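Local coordinates for nicotinate-nucleotide pyrophosphorylase (Ehrlichia chaffeensis, PDB 3L0G), which probably converts quinolinate and phosphoribosyl pyrophosphate into nicotinate mononucleotide, pyrophosphate and carbon dioxide, a step in NAD biosynthesis, at residues I24-I29 / R158-Y163; V66-P71 / K162-I167; S149-T154 / S172-L177. One frame throughout, in Å; residues are numbered along the deposited sequence.

Contact 1. Residues I24-I29 / R158-Y163; sequences ISFSEI and RMLDKY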
loop_
_atom_site.group_PDB
_atom_site.type_symbol
_atom_site.label_atom_id
_atom_site.label_comp_id
_atom_site.label_asym_id
_atom_site.label_seq_id
_atom_site.Cartn_x
_atom_site.Cartn_y
_atom_site.Cartn_z
ATOM N N ILE C 24 -9.333 6.198 -9.899
ATOM C CA ILE C 24 -8.452 5.068 -9.606
ATOM C C ILE C 24 -7.085 5.551 -9.057
ATOM O O ILE C 24 -6.571 6.554 -9.527
ATOM C CB ILE C 24 -8.265 4.245 -10.898
ATOM C CG1 ILE C 24 -7.488 2.952 -10.626
ATOM C CG2 ILE C 24 -7.627 5.140 -12.030
ATOM C CD1 ILE C 24 -7.710 1.899 -11.702
ATOM N N SER C 25 -6.524 4.862 -8.059
ATOM C CA SER C 25 -5.172 5.193 -7.545
ATOM C C SER C 25 -4.129 4.138 -7.895
ATOM O O SER C 25 -4.320 2.963 -7.584
ATOM C CB SER C 25 -5.173 5.349 -6.028
ATOM O OG SER C 25 -3.872 5.686 -5.551
ATOM N N PHE C 26 -3.013 4.563 -8.497
ATOM C CA PHE C 26 -1.913 3.659 -8.793
ATOM C C PHE C 26 -0.756 3.816 -7.796
ATOM O O PHE C 26 0.323 3.247 -7.991
ATOM C CB PHE C 26 -1.418 3.889 -10.235
ATOM C CG PHE C 26 -2.491 3.737 -11.288
ATOM C CD1 PHE C 26 -3.085 2.524 -11.511
ATOM C CD2 PHE C 26 -2.874 4.807 -12.066
ATOM C CE1 PHE C 26 -4.038 2.381 -12.501
ATOM C CE2 PHE C 26 -3.833 4.671 -13.028
ATOM C CZ PHE C 26 -4.412 3.449 -13.251
ATOM N N SER C 27 -0.963 4.582 -6.721
ATOM C CA SER C 27 0.167 4.919 -5.839
ATOM C C SER C 27 0.806 3.671 -5.190
ATOM O O SER C 27 2.035 3.577 -5.062
ATOM C CB SER C 27 -0.252 5.924 -4.755
ATOM O OG SER C 27 -0.720 7.149 -5.329
ATOM N N GLU C 28 -0.015 2.719 -4.777
ATOM C CA GLU C 28 0.504 1.517 -4.120
ATOM C C GLU C 28 1.344 0.658 -5.096
ATOM O O GLU C 28 2.464 0.255 -4.769
ATOM C CB GLU C 28 -0.634 0.677 -3.504
ATOM C CG GLU C 28 -0.115 -0.554 -2.775
ATOM C CD GLU C 28 -1.206 -1.422 -2.137
ATOM O OE1 GLU C 28 -2.399 -1.309 -2.531
ATOM O OE2 GLU C 28 -0.843 -2.228 -1.234
ATOM N N ILE C 29 0.800 0.376 -6.283
ATOM C CA ILE C 29 1.542 -0.450 -7.260
ATOM C C ILE C 29 2.796 0.280 -7.751
ATOM O O ILE C 29 3.837 -0.338 -7.957
ATOM C CB ILE C 29 0.661 -0.957 -8.440
ATOM C CG1 ILE C 29 0.234 0.178 -9.407
ATOM C CG2 ILE C 29 -0.522 -1.740 -7.897
ATOM C CD1 ILE C 29 -0.448 -0.407 -10.721
ATOM N N ARG C 158 -4.672 -6.177 -10.611
ATOM C CA ARG C 158 -6.077 -6.362 -10.968
ATOM C C ARG C 158 -6.672 -5.088 -11.516
ATOM O O ARG C 158 -7.363 -5.078 -12.551
ATOM C CB ARG C 158 -6.906 -6.784 -9.737
ATOM C CG ARG C 158 -8.425 -6.687 -9.887
ATOM C CD ARG C 158 -9.016 -7.563 -10.988
ATOM N NE ARG C 158 -8.598 -8.946 -10.863
ATOM C CZ ARG C 158 -8.971 -9.769 -9.885
ATOM N NH1 ARG C 158 -9.828 -9.389 -8.924
ATOM N NH2 ARG C 158 -8.476 -10.994 -9.862
ATOM N N MET C 159 -6.455 -4.005 -10.775
ATOM C CA MET C 159 -7.165 -2.773 -11.101
ATOM C C MET C 159 -6.497 -2.108 -12.297
ATOM O O MET C 159 -7.190 -1.598 -13.156
ATOM C CB MET C 159 -7.288 -1.844 -9.861
ATOM C CG MET C 159 -8.257 -2.368 -8.787
ATOM S SD MET C 159 -9.921 -2.757 -9.424
ATOM C CE MET C 159 -10.471 -1.078 -9.851
ATOM N N LEU C 160 -5.165 -2.127 -12.396
ATOM C CA LEU C 160 -4.532 -1.593 -13.627
ATOM C C LEU C 160 -4.989 -2.355 -14.887
ATOM O O LEU C 160 -5.187 -1.764 -15.949
ATOM C CB LEU C 160 -3.013 -1.652 -13.543
ATOM C CG LEU C 160 -2.264 -1.205 -14.800
ATOM C CD1 LEU C 160 -2.680 0.221 -15.215
ATOM C CD2 LEU C 160 -0.790 -1.329 -14.584
ATOM N N ASP C 161 -5.152 -3.672 -14.769
ATOM C CA ASP C 161 -5.496 -4.509 -15.939
ATOM C C ASP C 161 -6.926 -4.226 -16.380
ATOM O O ASP C 161 -7.190 -3.973 -17.572
ATOM C CB ASP C 161 -5.255 -5.999 -15.654
ATOM C CG ASP C 161 -3.751 -6.379 -15.654
ATOM O OD1 ASP C 161 -2.868 -5.477 -15.733
ATOM O OD2 ASP C 161 -3.453 -7.593 -15.548
ATOM N N LYS C 162 -7.841 -4.178 -15.414
ATOM C CA LYS C 162 -9.223 -3.862 -15.733
ATOM C C LYS C 162 -9.354 -2.426 -16.255
ATOM O O LYS C 162 -10.111 -2.203 -17.161
ATOM C CB LYS C 162 -10.174 -4.127 -14.561
ATOM C CG LYS C 162 -10.505 -5.619 -14.397
ATOM C CD LYS C 162 -11.319 -5.874 -13.180
ATOM C CE LYS C 162 -11.849 -7.297 -13.156
ATOM N NZ LYS C 162 -12.888 -7.474 -14.178
ATOM N N TYR C 163 -8.611 -1.479 -15.689
ATOM C CA TYR C 163 -8.573 -0.113 -16.209
ATOM C C TYR C 163 -8.122 -0.056 -17.690
ATOM O O TYR C 163 -8.644 0.715 -18.496
ATOM C CB TYR C 163 -7.601 0.728 -15.348
ATOM C CG TYR C 163 -7.213 2.068 -15.954
ATOM C CD1 TYR C 163 -8.060 3.176 -15.872
ATOM C CD2 TYR C 163 -5.999 2.244 -16.582
ATOM C CE1 TYR C 163 -7.694 4.417 -16.439
ATOM C CE2 TYR C 163 -5.631 3.491 -17.145
ATOM C CZ TYR C 163 -6.475 4.555 -17.073
ATOM O OH TYR C 163 -6.079 5.759 -17.647
#

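Contact 2. Residues V66-P71 / K162-I167; sequences VVCGIP and KYSVCI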
loop_
_atom_site.group_PDB
_atom_site.type_symbol
_atom_site.label_atom_id
_atom_site.label_comp_id
_atom_site.label_asym_id
_atom_site.label_seq_id
_atom_site.Cartn_x
_atom_site.Cartn_y
_atom_site.Cartn_z
ATOM N N VAL C 66 -2.569 1.585 -28.650
ATOM C CA VAL C 66 -3.522 2.370 -27.883
ATOM C C VAL C 66 -2.775 2.785 -26.627
ATOM O O VAL C 66 -2.276 1.928 -25.884
ATOM C CB VAL C 66 -4.786 1.587 -27.531
ATOM C CG1 VAL C 66 -5.645 2.422 -26.643
ATOM C CG2 VAL C 66 -5.599 1.173 -28.843
ATOM N N VAL C 67 -2.660 4.090 -26.402
ATOM C CA VAL C 67 -1.880 4.606 -25.268
ATOM C C VAL C 67 -2.576 4.248 -23.971
ATOM O O VAL C 67 -3.790 4.466 -23.846
ATOM C CB VAL C 67 -1.687 6.148 -25.351
ATOM C CG1 VAL C 67 -1.009 6.689 -24.099
ATOM C CG2 VAL C 67 -0.845 6.533 -26.573
ATOM N N CYS C 68 -1.832 3.686 -23.018
ATOM C CA CYS C 68 -2.388 3.416 -21.680
ATOM C C CYS C 68 -1.282 3.442 -20.624
ATOM O O CYS C 68 -0.184 2.957 -20.860
ATOM C CB CYS C 68 -3.117 2.084 -21.662
ATOM S SG CYS C 68 -4.281 1.894 -20.240
ATOM N N GLY C 69 -1.570 4.026 -19.469
ATOM C CA GLY C 69 -0.611 4.088 -18.363
ATOM C C GLY C 69 0.023 5.445 -18.177
ATOM O O GLY C 69 0.923 5.588 -17.352
ATOM N N ILE C 70 -0.414 6.448 -18.952
ATOM C CA ILE C 70 0.151 7.801 -18.816
ATOM C C ILE C 70 0.010 8.395 -17.405
ATOM O O ILE C 70 0.948 9.058 -16.924
ATOM C CB ILE C 70 -0.398 8.792 -19.865
ATOM C CG1 ILE C 70 0.023 8.396 -21.263
ATOM C CG2 ILE C 70 0.133 10.214 -19.603
ATOM C CD1 ILE C 70 1.522 8.624 -21.518
ATOM N N PRO C 71 -1.138 8.164 -16.718
ATOM C CA PRO C 71 -1.192 8.718 -15.332
ATOM C C PRO C 71 -0.117 8.152 -14.393
ATOM O O PRO C 71 0.294 8.825 -13.461
ATOM C CB PRO C 71 -2.618 8.366 -14.856
ATOM C CG PRO C 71 -3.444 8.263 -16.193
ATOM C CD PRO C 71 -2.439 7.601 -17.146
ATOM N N LYS C 162 -7.841 -4.178 -15.414
ATOM C CA LYS C 162 -9.223 -3.862 -15.733
ATOM C C LYS C 162 -9.354 -2.426 -16.255
ATOM O O LYS C 162 -10.111 -2.203 -17.161
ATOM C CB LYS C 162 -10.174 -4.127 -14.561
ATOM C CG LYS C 162 -10.505 -5.619 -14.397
ATOM C CD LYS C 162 -11.319 -5.874 -13.180
ATOM C CE LYS C 162 -11.849 -7.297 -13.156
ATOM N NZ LYS C 162 -12.888 -7.474 -14.178
ATOM N N TYR C 163 -8.611 -1.479 -15.689
ATOM C CA TYR C 163 -8.573 -0.113 -16.209
ATOM C C TYR C 163 -8.122 -0.056 -17.690
ATOM O O TYR C 163 -8.644 0.715 -18.496
ATOM C CB TYR C 163 -7.601 0.728 -15.348
ATOM C CG TYR C 163 -7.213 2.068 -15.954
ATOM C CD1 TYR C 163 -8.060 3.176 -15.872
ATOM C CD2 TYR C 163 -5.999 2.244 -16.582
ATOM C CE1 TYR C 163 -7.694 4.417 -16.439
ATOM C CE2 TYR C 163 -5.631 3.491 -17.145
ATOM C CZ TYR C 163 -6.475 4.555 -17.073
ATOM O OH TYR C 163 -6.079 5.759 -17.647
ATOM N N SER C 164 -7.131 -0.873 -18.028
ATOM C CA SER C 164 -6.537 -0.824 -19.359
ATOM C C SER C 164 -7.488 -1.454 -20.397
ATOM O O SER C 164 -7.561 -0.996 -21.563
ATOM C CB SER C 164 -5.174 -1.516 -19.354
ATOM O OG SER C 164 -4.251 -0.956 -18.423
ATOM N N VAL C 165 -8.239 -2.479 -19.977
ATOM C CA VAL C 165 -9.336 -3.026 -20.800
ATOM C C VAL C 165 -10.410 -1.958 -21.094
ATOM O O VAL C 165 -10.836 -1.813 -22.234
ATOM C CB VAL C 165 -9.976 -4.279 -20.159
ATOM C CG1 VAL C 165 -11.307 -4.637 -20.873
ATOM C CG2 VAL C 165 -8.973 -5.456 -20.201
ATOM N N CYS C 166 -10.812 -1.186 -20.084
ATOM C CA CYS C 166 -11.709 -0.055 -20.297
ATOM C C CYS C 166 -11.101 1.032 -21.207
ATOM O O CYS C 166 -11.772 1.512 -22.103
ATOM C CB CYS C 166 -12.243 0.509 -18.956
ATOM S SG CYS C 166 -13.289 -0.788 -18.052
ATOM N N ILE C 167 -9.831 1.378 -21.015
ATOM C CA ILE C 167 -9.170 2.303 -21.939
ATOM C C ILE C 167 -9.285 1.809 -23.369
ATOM O O ILE C 167 -9.491 2.623 -24.267
ATOM C CB ILE C 167 -7.679 2.587 -21.586
ATOM C CG1 ILE C 167 -7.589 3.290 -20.234
ATOM C CG2 ILE C 167 -6.990 3.465 -22.683
ATOM C CD1 ILE C 167 -8.517 4.551 -20.085
#

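Contact 3. Residues S149-T154 / S172-L177; sequences STRKTT and SYRDNL. With FMT (formic acid), chain J.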
loop_
_atom_site.group_PDB
_atom_site.type_symbol
_atom_site.label_atom_id
_atom_site.label_comp_id
_atom_site.label_asym_id
_atom_site.label_seq_id
_atom_site.Cartn_x
_atom_site.Cartn_y
_atom_site.Cartn_z
ATOM N N SER C 149 -13.529 -7.797 -19.374
ATOM C CA SER C 149 -12.397 -8.381 -18.701
ATOM C C SER C 149 -12.931 -9.474 -17.793
ATOM O O SER C 149 -14.158 -9.625 -17.633
ATOM C CB SER C 149 -11.618 -7.342 -17.901
ATOM O OG SER C 149 -12.457 -6.693 -16.940
ATOM N N THR C 150 -11.993 -10.239 -17.250
ATOM C CA THR C 150 -12.208 -11.281 -16.266
ATOM C C THR C 150 -11.357 -10.997 -15.016
ATOM O O THR C 150 -10.793 -9.923 -14.901
ATOM C CB THR C 150 -11.758 -12.627 -16.816
ATOM O OG1 THR C 150 -10.343 -12.585 -17.043
ATOM C CG2 THR C 150 -12.487 -12.970 -18.163
ATOM N N ARG C 151 -11.268 -11.983 -14.103
ATOM C CA ARG C 151 -10.394 -11.949 -12.967
ATOM C C ARG C 151 -9.064 -12.691 -13.201
ATOM O O ARG C 151 -8.242 -12.810 -12.278
ATOM C CB ARG C 151 -11.125 -12.452 -11.699
ATOM C CG ARG C 151 -12.126 -11.369 -11.138
ATOM C CD ARG C 151 -13.094 -11.895 -10.098
ATOM N NE ARG C 151 -12.414 -12.634 -9.042
ATOM C CZ ARG C 151 -12.400 -13.968 -8.907
ATOM N NH1 ARG C 151 -11.689 -14.521 -7.940
ATOM N NH2 ARG C 151 -13.109 -14.755 -9.702
ATOM N N LYS C 152 -8.829 -13.120 -14.442
ATOM C CA LYS C 152 -7.571 -13.731 -14.817
ATOM C C LYS C 152 -6.635 -12.614 -15.225
ATOM O O LYS C 152 -6.195 -12.496 -16.383
ATOM C CB LYS C 152 -7.766 -14.730 -15.943
ATOM C CG LYS C 152 -8.642 -15.898 -15.571
ATOM C CD LYS C 152 -9.052 -16.673 -16.808
ATOM C CE LYS C 152 -9.523 -18.062 -16.456
ATOM N NZ LYS C 152 -10.587 -18.498 -17.367
ATOM N N THR C 153 -6.334 -11.791 -14.226
ATOM C CA THR C 153 -5.445 -10.673 -14.369
ATOM C C THR C 153 -4.058 -11.009 -13.797
ATOM O O THR C 153 -3.849 -12.047 -13.167
ATOM C CB THR C 153 -6.110 -9.470 -13.654
ATOM O OG1 THR C 153 -6.543 -9.880 -12.349
ATOM C CG2 THR C 153 -7.367 -8.997 -14.424
ATOM N N THR C 154 -3.110 -10.109 -14.016
ATOM C CA THR C 154 -1.764 -10.221 -13.501
ATOM C C THR C 154 -1.825 -9.953 -11.983
ATOM O O THR C 154 -2.420 -8.955 -11.559
ATOM C CB THR C 154 -0.849 -9.189 -14.187
ATOM O OG1 THR C 154 -1.081 -9.210 -15.603
ATOM C CG2 THR C 154 0.645 -9.441 -13.889
ATOM N N SER C 172 -16.317 -4.112 -17.596
ATOM C CA SER C 172 -16.096 -5.061 -16.496
ATOM C C SER C 172 -17.355 -5.305 -15.677
ATOM O O SER C 172 -17.934 -4.366 -15.190
ATOM C CB SER C 172 -15.054 -4.519 -15.554
ATOM O OG SER C 172 -14.850 -5.391 -14.452
ATOM N N TYR C 173 -17.728 -6.574 -15.503
ATOM C CA TYR C 173 -18.836 -6.957 -14.606
ATOM C C TYR C 173 -18.582 -6.595 -13.156
ATOM O O TYR C 173 -19.456 -6.071 -12.464
ATOM C CB TYR C 173 -19.103 -8.455 -14.708
ATOM C CG TYR C 173 -20.211 -8.933 -13.789
ATOM C CD1 TYR C 173 -21.494 -8.428 -13.899
ATOM C CD2 TYR C 173 -19.983 -9.898 -12.837
ATOM C CE1 TYR C 173 -22.517 -8.880 -13.047
ATOM C CE2 TYR C 173 -20.981 -10.333 -11.986
ATOM C CZ TYR C 173 -22.237 -9.822 -12.077
ATOM O OH TYR C 173 -23.237 -10.279 -11.218
ATOM N N ARG C 174 -17.378 -6.886 -12.684
ATOM C CA ARG C 174 -17.039 -6.663 -11.304
ATOM C C ARG C 174 -15.527 -6.551 -11.164
ATOM O O ARG C 174 -14.807 -7.060 -11.988
ATOM C CB ARG C 174 -17.569 -7.811 -10.441
ATOM C CG ARG C 174 -16.810 -9.145 -10.576
ATOM C CD ARG C 174 -17.568 -10.260 -9.806
ATOM N NE ARG C 174 -16.974 -11.569 -10.046
ATOM C CZ ARG C 174 -17.102 -12.632 -9.255
ATOM N NH1 ARG C 174 -17.831 -12.577 -8.150
ATOM N NH2 ARG C 174 -16.453 -13.752 -9.550
ATOM N N ASP C 175 -15.084 -5.867 -10.123
ATOM C CA ASP C 175 -13.679 -5.657 -9.854
ATOM C C ASP C 175 -13.071 -6.863 -9.170
ATOM O O ASP C 175 -11.935 -7.210 -9.430
ATOM C CB ASP C 175 -13.470 -4.417 -8.993
ATOM C CG ASP C 175 -13.688 -3.114 -9.760
ATOM O OD1 ASP C 175 -13.743 -3.095 -10.988
ATOM O OD2 ASP C 175 -13.796 -2.082 -9.098
ATOM N N ASN C 176 -13.819 -7.524 -8.314
ATOM C CA ASN C 176 -13.287 -8.623 -7.530
ATOM C C ASN C 176 -14.417 -9.389 -6.863
ATOM O O ASN C 176 -15.535 -9.264 -7.284
ATOM C CB ASN C 176 -12.271 -8.096 -6.521
ATOM C CG ASN C 176 -12.874 -7.163 -5.510
ATOM O OD1 ASN C 176 -14.114 -7.072 -5.351
ATOM N ND2 ASN C 176 -11.996 -6.494 -4.759
ATOM N N LEU C 177 -14.132 -10.207 -5.866
ATOM C CA LEU C 177 -15.145 -11.079 -5.280
ATOM C C LEU C 177 -16.152 -10.385 -4.362
ATOM O O LEU C 177 -17.146 -11.006 -3.968
ATOM C CB LEU C 177 -14.479 -12.227 -4.526
ATOM C CG LEU C 177 -13.757 -13.226 -5.435
ATOM C CD1 LEU C 177 -13.034 -14.253 -4.607
ATOM C CD2 LEU C 177 -14.743 -13.846 -6.430
HETATM C C FMT J . -15.005 -12.911 -12.757
HETATM O O1 FMT J . -15.554 -11.847 -12.441
HETATM O O2 FMT J . -14.886 -13.866 -11.978
HETATM O O HOH W 1 -16.199 -8.981 -16.430
#

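Contact 1. Residues I24-I29 / R158-Y163
Phe26 drives the edge of its ring against a face of Tyr163, and this T-shaped pair forms the tight middle of the packing between the N-terminal segment and the first turns of helix 158-167. The ring centroids are 5.4 Å apart and the planes stand at 70°. Phe26 CZ leads, 3.9 Å from Tyr163 CD2 and displaced from the ring centre toward its rim. The adjacent ring atom, Phe26 CE1, rests 3.7 Å from Leu160 CD1, so neighbouring ring atoms touch two side chains a turn apart on the helix. With CG anti to the carbonyl carbon (chi1 -57°), the Phe26 ring swings from the N-cap of helix 27-38 over to its partners. Ile29, in the first turn of that helix, adds CD1 at 4.0 Å from Leu160 CD2, the two side chains crossing at about a right angle. Ile72 of helix 70-79 and Phe122 of helix 116-139 close the apolar cluster around Leu160.

Toward Ile24 and Met159 the contact opens to solvent. Ile24 stretches CG1 and CD1 out from the chain, with CD1 3.8 Å from Tyr163 CB and, more loosely, 4.2 Å from Met159 CB; Ile24 is partly exposed and Met159 lies at the solvent side. No hydrogen bond or salt bridge joins the two segments, so the attachment of the N-terminal segment to helix 158-167 rests on apolar and aromatic packing, while the polar end of Tyr163, its OH, is hydrogen-bonded to Asp92.

Contact 2. Residues V66-P71 / K162-I167
Cys68 points its sulfur into a niche between Tyr163, Ser164 and Ile167, three side chains on one side of helix 158-167. Its SG, anti to the backbone N at chi1 -162°, is carried away from the loop toward the helix. There it lies 3.6 Å from Ile167 CG1 and 3.4 Å from Ser164 OG. The same sulfur makes a sulfur-aromatic contact with Tyr163, approaching CE2 to 3.7 Å. That approach is oblique: the line from SG to the ring centroid is 58° off the ring normal.

Ile167, one turn after Tyr163, splits its branches. CG1, besides meeting the sulfur, lies over a face of the Tyr163 ring, 3.6 Å above the plane and offset toward the rim, while CG2 turns to the loop, 3.5 Å from Val67 O and at the looser spacing of 4.3 Å from Val66 CG1. That loop runs from the short strand 65-66 through Gly69, the N-cap of helix 70-79. The contact therefore joins the N-terminal part of the quinolinate phosphoribosyltransferase fold to the helix following the first strand of the six-stranded parallel sheet in the C-terminal part.

Pro71 and Tyr163 extend toward each other from opposite directions, Pro71 CG 3.9 Å from Tyr163 OH. That hydroxyl is hydrogen-bonded to Asp92, whose carboxylate also accepts from the backbone N of Gly69 and of Ile70, so one acid ties the helix start to the tyrosine. Ser164 OG, although beside the sulfur, is hydrogen-bonded to the carbonyl of Leu160 one turn earlier. On the loop side, the backbone N of Cys68 is held by Ser127 of helix 116-139.

Contact 3. Residues S149-T154 / S172-L177
Ser149 and Ser172 meet where the loop leaving strand 146-148 passes the loop that leads into strand 181-183, two loops flanking helix 158-167 in the alpha/beta-barrel domain of this type II phosphoribosyltransferase. Ser149 OG lies 3.7 Å from Ser172 CB, and both hydroxyls are hydrogen-bonded to the ammonium of Lys162. The carbonyl of Ser149 accepts from a water that in turn accepts from the backbone N of Tyr173, a bridge between the loops. Thr150 shapes the next step: its OG1 accepts from the backbone N of Lys152, forming an ST turn.

Arg151 then reaches across. Its chain bends at chi3 (50°), laying the guanidinium against Leu177; Leu177 CD2 sits 3.4 Å from Arg151 CZ, over the centre of one guanidinium face. At the edge of that group Arg151 NH2 donates to formate O2 at 3.0 Å, with the oxygen in the guanidinium plane. Lys184 adds another cationic donor to the formate, and Asp37 of the second subunit makes a salt bridge with Arg151 NH1. Formate probably came from the crystallisation liquor; this cationic site is consistent with a pocket for the carboxylates of quinolinate. Arg174 holds the same anion through an extended chain. Its guanidinium plane stands 74° from that of Arg151, and the shared formate probably offsets their like charges. Arg174 NH2 donates to formate O2 at 2.9 Å, and Arg174 NE to formate O1 at 2.8 Å, nearly straight at 175°.

Overall arrangement
Helix 158-167 links all three contacts. Contacts 1 and 2 both pack against it, share Lys162 and Tyr163, and have centres about 10 Å apart; contact 3 joins the loops before and after it, its centre about 12 Å from that of contact 1 and about 15 Å from that of contact 2. Along the chain, segments 24-29 and 66-71 come first, then 149-154, the helix and 172-177. Contacts 1 and 2 therefore attach N-terminal elements to one side of the helix, while Lys162, Arg158 and Asp161 bind it to the loops of contact 3. The second subunit touches contacts 1 and 3, so the anion-binding loops are built partly at a subunit interface.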